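Local coordinates for protein lysyl-trna-dependent l-ysyl-phosphatidylgycerol synthase (Bacillus licheniformis, PDB 4V36) that transfers lysine from lysyl-tRNA to the membrane lipid phosphatidylglycerol, a modification associated with bacterial resistance, at residues A[224-229]-A[238-243]; A[146-151]-A[231-236]. One frame throughout, in Å; residues are numbered along the deposited sequence.

Contact 1 (A[224-229]-A[238-243]); sequences DLMRYS and DALFIY. With LYN (2,6-diamino-hexanoic acid amide), chain C.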
loop_
_atom_site.group_PDB
_atom_site.type_symbol
_atom_site.label_atom_id
_atom_site.label_comp_id
_atom_site.label_asym_id
_atom_site.label_seq_id
_atom_site.Cartn_x
_atom_site.Cartn_y
_atom_site.Cartn_z
ATOM N N ASP A 224 -2.045 6.109 -2.121
ATOM C CA ASP A 224 -2.821 4.918 -1.825
ATOM C C ASP A 224 -3.892 4.738 -2.891
ATOM O O ASP A 224 -3.877 3.767 -3.646
ATOM C CB ASP A 224 -3.442 5.020 -0.432
ATOM C CG ASP A 224 -4.199 3.773 -0.035
ATOM O OD1 ASP A 224 -3.960 2.704 -0.638
ATOM O OD2 ASP A 224 -5.029 3.864 0.891
ATOM N N LEU A 225 -4.812 5.693 -2.955
ATOM C CA LEU A 225 -5.854 5.686 -3.968
ATOM C C LEU A 225 -5.433 6.509 -5.179
ATOM O O LEU A 225 -4.831 7.573 -5.038
ATOM C CB LEU A 225 -7.170 6.234 -3.401
ATOM C CG LEU A 225 -8.064 5.317 -2.562
ATOM C CD1 LEU A 225 -7.414 4.936 -1.238
ATOM C CD2 LEU A 225 -9.410 5.982 -2.324
ATOM N N MET A 226 -5.737 5.999 -6.367
ATOM C CA MET A 226 -5.602 6.767 -7.601
ATOM C C MET A 226 -6.805 6.476 -8.486
ATOM O O MET A 226 -6.898 5.409 -9.093
ATOM C CB MET A 226 -4.303 6.437 -8.340
ATOM C CG MET A 226 -4.237 7.052 -9.734
ATOM S SD MET A 226 -2.754 6.640 -10.674
ATOM C CE MET A 226 -1.581 7.814 -10.003
ATOM N N ARG A 227 -7.736 7.421 -8.542
ATOM C CA ARG A 227 -8.992 7.196 -9.242
ATOM C C ARG A 227 -9.326 8.349 -10.178
ATOM O O ARG A 227 -9.015 9.505 -9.892
ATOM C CB ARG A 227 -10.120 6.972 -8.232
ATOM C CG ARG A 227 -9.825 5.817 -7.282
ATOM C CD ARG A 227 -10.933 5.541 -6.290
ATOM N NE ARG A 227 -10.589 4.388 -5.464
ATOM C CZ ARG A 227 -11.378 3.865 -4.531
ATOM N NH1 ARG A 227 -12.573 4.390 -4.296
ATOM N NH2 ARG A 227 -10.968 2.813 -3.836
ATOM N N TYR A 228 -9.954 8.022 -11.301
ATOM C CA TYR A 228 -10.262 9.011 -12.324
ATOM C C TYR A 228 -11.614 8.745 -12.976
ATOM O O TYR A 228 -12.072 7.604 -13.032
ATOM C CB TYR A 228 -9.160 9.034 -13.385
ATOM C CG TYR A 228 -8.788 7.664 -13.910
ATOM C CD1 TYR A 228 -9.521 7.064 -14.924
ATOM C CD2 TYR A 228 -7.702 6.973 -13.391
ATOM C CE1 TYR A 228 -9.186 5.813 -15.406
ATOM C CE2 TYR A 228 -7.358 5.721 -13.867
ATOM C CZ TYR A 228 -8.103 5.147 -14.874
ATOM O OH TYR A 228 -7.766 3.902 -15.352
ATOM N N SER A 229 -12.248 9.803 -13.469
ATOM C CA SER A 229 -13.543 9.683 -14.131
ATOM C C SER A 229 -13.381 9.270 -15.592
ATOM O O SER A 229 -12.262 9.166 -16.094
ATOM C CB SER A 229 -14.316 11.000 -14.035
ATOM O OG SER A 229 -13.563 12.070 -14.577
ATOM N N ASP A 238 -0.304 7.582 -16.259
ATOM C CA ASP A 238 1.059 8.011 -16.546
ATOM C C ASP A 238 1.227 9.497 -16.262
ATOM O O ASP A 238 2.236 9.918 -15.697
ATOM C CB ASP A 238 1.428 7.709 -18.000
ATOM C CG ASP A 238 1.702 6.238 -18.238
ATOM O OD1 ASP A 238 2.257 5.584 -17.331
ATOM O OD2 ASP A 238 1.364 5.739 -19.332
ATOM N N ALA A 239 0.228 10.284 -16.650
ATOM C CA ALA A 239 0.254 11.727 -16.438
ATOM C C ALA A 239 0.301 12.075 -14.955
ATOM O O ALA A 239 1.052 12.956 -14.540
ATOM C CB ALA A 239 -0.955 12.377 -17.093
ATOM N N LEU A 240 -0.503 11.375 -14.160
ATOM C CA LEU A 240 -0.588 11.643 -12.728
ATOM C C LEU A 240 0.736 11.381 -12.019
ATOM O O LEU A 240 1.150 12.164 -11.166
ATOM C CB LEU A 240 -1.696 10.804 -12.090
ATOM C CG LEU A 240 -3.129 11.158 -12.493
ATOM C CD1 LEU A 240 -4.126 10.297 -11.739
ATOM C CD2 LEU A 240 -3.409 12.636 -12.264
ATOM N N PHE A 241 1.400 10.284 -12.373
ATOM C CA PHE A 241 2.689 9.960 -11.772
ATOM C C PHE A 241 3.750 10.983 -12.165
ATOM O O PHE A 241 4.638 11.298 -11.374
ATOM C CB PHE A 241 3.141 8.553 -12.168
ATOM C CG PHE A 241 2.509 7.461 -11.354
ATOM C CD1 PHE A 241 2.726 7.387 -9.988
ATOM C CD2 PHE A 241 1.708 6.504 -11.952
ATOM C CE1 PHE A 241 2.148 6.384 -9.233
ATOM C CE2 PHE A 241 1.127 5.498 -11.203
ATOM C CZ PHE A 241 1.347 5.438 -9.842
ATOM N N ILE A 242 3.652 11.501 -13.385
ATOM C CA ILE A 242 4.566 12.540 -13.846
ATOM C C ILE A 242 4.364 13.819 -13.035
ATOM O O ILE A 242 5.329 14.424 -12.565
ATOM C CB ILE A 242 4.378 12.839 -15.346
ATOM C CG1 ILE A 242 4.817 11.639 -16.187
ATOM C CG2 ILE A 242 5.172 14.069 -15.752
ATOM C CD1 ILE A 242 4.523 11.792 -17.664
ATOM N N TYR A 243 3.107 14.217 -12.867
ATOM C CA TYR A 243 2.778 15.379 -12.048
ATOM C C TYR A 243 3.167 15.154 -10.591
ATOM O O TYR A 243 3.649 16.067 -9.921
ATOM C CB TYR A 243 1.288 15.710 -12.144
ATOM C CG TYR A 243 0.881 16.387 -13.434
ATOM C CD1 TYR A 243 1.399 17.627 -13.783
ATOM C CD2 TYR A 243 -0.037 15.797 -14.292
ATOM C CE1 TYR A 243 1.027 18.253 -14.957
ATOM C CE2 TYR A 243 -0.417 16.415 -15.469
ATOM C CZ TYR A 243 0.118 17.643 -15.795
ATOM O OH TYR A 243 -0.259 18.262 -16.966
HETATM N N LYN C . -7.335 3.013 -5.834
HETATM C CA LYN C . -7.772 2.034 -4.854
HETATM C CB LYN C . -8.453 0.868 -5.564
HETATM C CG LYN C . -8.871 -0.232 -4.597
HETATM C CD LYN C . -10.106 -0.970 -5.104
HETATM C CE LYN C . -9.844 -1.656 -6.439
HETATM N NZ LYN C . -11.086 -2.328 -6.908
HETATM C C LYN C . -6.594 1.541 -4.063
HETATM O O LYN C . -5.548 1.287 -4.640
HETATM N NT LYN C . -6.716 1.404 -2.743
#
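M226 lays its terminal methyl over one face of the F241 ring, with CE 3.8 Å from the ring centroid and 14° off its normal, a CH-pi contact. SD lies 4.7 Å from the same centroid and reaches it obliquely, a Met-aromatic contact in which the methyl is nearer than the sulfur. With CG anti to the backbone N (chi1 171°) and chi2 extended, the chain reaches straight from strand 220-228 toward the helix; a bend at chi3 turns CE onto the F241 ring. L240 and M226 run side by side, pointing opposite ways, and M226 CE comes to 3.6 Å from L240 CB while L240 CD1 lies alongside M226 CG. No hydrogen bond crosses this buried, apolar join; F292 and M210 also touch M226.

The other face of the strand serves the ligand. D224 O lies 3.2 Å from the O of the bound lysine amide and M226 N 3.4 Å from its N. R227, extended from CG to NE, brings NH2 to 3.4 Å from the ligand CA, and the alpha-amino nitrogen, N, lies in the guanidinium plane at its edge. L225 CD2 covers one guanidinium face, 3.6 Å above its plane, and E178 forms a salt bridge with NH2. The strand backs the lysine-amide pocket while M226 packs it onto helix 236-251, within the beta-alpha-beta unit 220-228, 236-251, 255-261 of an acetyltransferase-clan (GNAT-like) domain.

Contact 2 (A[146-151]-A[231-236]); sequences EGYTFH and KAPKGI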
loop_
_atom_site.group_PDB
_atom_site.type_symbol
_atom_site.label_atom_id
_atom_site.label_comp_id
_atom_site.label_asym_id
_atom_site.label_seq_id
_atom_site.Cartn_x
_atom_site.Cartn_y
_atom_site.Cartn_z
ATOM N N GLU A 146 -3.774 20.652 -23.338
ATOM C CA GLU A 146 -5.225 20.675 -23.181
ATOM C C GLU A 146 -5.654 21.402 -21.907
ATOM O O GLU A 146 -6.846 21.528 -21.627
ATOM C CB GLU A 146 -5.780 19.249 -23.195
ATOM C CG GLU A 146 -5.533 18.517 -24.505
ATOM C CD GLU A 146 -6.119 17.120 -24.521
ATOM O OE1 GLU A 146 -6.867 16.775 -23.582
ATOM O OE2 GLU A 146 -5.830 16.364 -25.472
ATOM N N GLY A 147 -4.678 21.875 -21.139
ATOM C CA GLY A 147 -4.946 22.767 -20.026
ATOM C C GLY A 147 -5.337 22.112 -18.715
ATOM O O GLY A 147 -6.122 22.673 -17.952
ATOM N N TYR A 148 -4.792 20.932 -18.447
ATOM C CA TYR A 148 -5.030 20.269 -17.170
ATOM C C TYR A 148 -4.064 20.789 -16.112
ATOM O O TYR A 148 -2.888 21.018 -16.393
ATOM C CB TYR A 148 -4.905 18.750 -17.315
ATOM C CG TYR A 148 -6.070 18.119 -18.043
ATOM C CD1 TYR A 148 -6.077 18.025 -19.429
ATOM C CD2 TYR A 148 -7.167 17.630 -17.346
ATOM C CE1 TYR A 148 -7.143 17.455 -20.099
ATOM C CE2 TYR A 148 -8.237 17.059 -18.008
ATOM C CZ TYR A 148 -8.221 16.975 -19.384
ATOM O OH TYR A 148 -9.285 16.408 -20.046
ATOM N N THR A 149 -4.569 20.980 -14.897
ATOM C CA THR A 149 -3.754 21.512 -13.811
ATOM C C THR A 149 -3.722 20.565 -12.616
ATOM O O THR A 149 -4.720 19.924 -12.290
ATOM C CB THR A 149 -4.261 22.892 -13.354
ATOM O OG1 THR A 149 -5.662 22.816 -13.062
ATOM C CG2 THR A 149 -4.034 23.930 -14.444
ATOM N N PHE A 150 -2.563 20.489 -11.970
ATOM C CA PHE A 150 -2.350 19.577 -10.852
ATOM C C PHE A 150 -2.245 20.345 -9.538
ATOM O O PHE A 150 -1.453 21.279 -9.421
ATOM C CB PHE A 150 -1.091 18.744 -11.094
ATOM C CG PHE A 150 -0.804 17.741 -10.018
ATOM C CD1 PHE A 150 -1.498 16.544 -9.964
ATOM C CD2 PHE A 150 0.173 17.987 -9.069
ATOM C CE1 PHE A 150 -1.229 15.617 -8.978
ATOM C CE2 PHE A 150 0.445 17.063 -8.081
ATOM C CZ PHE A 150 -0.256 15.876 -8.037
ATOM N N HIS A 151 -3.047 19.952 -8.551
ATOM C CA HIS A 151 -3.083 20.655 -7.271
ATOM C C HIS A 151 -3.089 19.691 -6.090
ATOM O O HIS A 151 -3.726 18.640 -6.135
ATOM C CB HIS A 151 -4.312 21.563 -7.196
ATOM C CG HIS A 151 -4.415 22.542 -8.323
ATOM N ND1 HIS A 151 -3.736 23.742 -8.331
ATOM C CD2 HIS A 151 -5.121 22.502 -9.478
ATOM C CE1 HIS A 151 -4.018 24.397 -9.443
ATOM N NE2 HIS A 151 -4.856 23.666 -10.156
ATOM N N LYS A 231 -14.134 10.924 -18.181
ATOM C CA LYS A 231 -13.765 12.047 -19.036
ATOM C C LYS A 231 -12.271 12.345 -18.950
ATOM O O LYS A 231 -11.777 13.272 -19.590
ATOM C CB LYS A 231 -14.572 13.295 -18.674
ATOM C CG LYS A 231 -14.329 13.819 -17.271
ATOM C CD LYS A 231 -14.929 15.205 -17.096
ATOM C CE LYS A 231 -16.406 15.223 -17.456
ATOM N NZ LYS A 231 -17.211 14.350 -16.558
ATOM N N ALA A 232 -11.557 11.556 -18.153
ATOM C CA ALA A 232 -10.108 11.678 -18.064
ATOM C C ALA A 232 -9.460 11.122 -19.328
ATOM O O ALA A 232 -9.816 10.036 -19.783
ATOM C CB ALA A 232 -9.586 10.960 -16.833
ATOM N N PRO A 233 -8.506 11.872 -19.901
ATOM C CA PRO A 233 -7.843 11.501 -21.157
ATOM C C PRO A 233 -7.071 10.188 -21.063
ATOM O O PRO A 233 -6.824 9.690 -19.966
ATOM C CB PRO A 233 -6.882 12.669 -21.406
ATOM C CG PRO A 233 -7.435 13.801 -20.616
ATOM C CD PRO A 233 -8.040 13.175 -19.399
ATOM N N LYS A 234 -6.695 9.642 -22.214
ATOM C CA LYS A 234 -5.889 8.429 -22.258
ATOM C C LYS A 234 -4.489 8.708 -21.724
ATOM O O LYS A 234 -3.937 9.788 -21.938
ATOM C CB LYS A 234 -5.818 7.881 -23.684
ATOM N N GLY A 235 -3.920 7.733 -21.023
ATOM C CA GLY A 235 -2.618 7.903 -20.405
ATOM C C GLY A 235 -2.729 8.682 -19.109
ATOM O O GLY A 235 -1.761 9.291 -18.654
ATOM N N ILE A 236 -3.920 8.652 -18.517
ATOM C CA ILE A 236 -4.215 9.408 -17.303
ATOM C C ILE A 236 -3.309 9.007 -16.138
ATOM O O ILE A 236 -2.815 9.867 -15.411
ATOM C CB ILE A 236 -5.704 9.238 -16.894
ATOM C CG1 ILE A 236 -5.979 9.886 -15.534
ATOM C CG2 ILE A 236 -6.108 7.768 -16.891
ATOM C CD1 ILE A 236 -5.841 11.394 -15.535
#
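At the margin of the mixed beta-sheet, the turn that leads from helix 134-145 into the edge strand 149-153, one of the two outermost, meets the loop that leads from strand 220-228 into helix 236-251, the crossover helix of a beta-alpha-beta unit. Y148 and P233 carry the contact, their side chains coming from opposite directions. The phenol end of Y148 does the touching: its OH lies 3.2 Å from P233 CG and its CZ 3.5 Å from the same carbon, and CD of the same pyrrolidine ring also faces this end of the tyrosine. The approach to the aromatic ring is oblique, and no hydrogen bond joins the two segments. CG of Y148 lies anti to its carbonyl carbon (chi1 -73°), a setting that carries the ring toward the loop, whose A232 CA stays 10.0 Å from the CA of Y148.

F143, on helix 134-145, meets the Y148 ring with the planes at about 55° and also touches P233 and I236, so this one phenylalanine packs against both sides of the join. R142 of the same helix lies against P233 and donates a hydrogen bond to K234 O. K231 contributes little across the contact, since its side chain leads away to a salt bridge with E205.

G147, at positive phi, follows the end of helix 134-145, and G235, also at positive phi, sits at the N-cap of helix 236-251. The carboxylate of the solvent-exposed E146 lies beside both partners: OE1 is in the plane of the Y148 ring at its edge and 4.2 Å from P233 CG.

Contact 1 is wholly buried, whereas contact 2 lies at the surface, its centre about 9 Å from that of contact 1. Both involve helix 236-251: contact 1 packs its first turns onto strand 220-228, and contact 2 holds the loop just before it against the turn into strand 149-153. They meet directly, with Y243 CB 3.6 Å from F150 CG and Y228 CE2 3.9 Å from I236 CG2. Neither has a hydrogen bond between its segments, yet their chemistry differs. Methionine, leucine and phenylalanine fill contact 1 beside the ligand pocket; in contact 2 a tyrosine and a proline meet among charged residues.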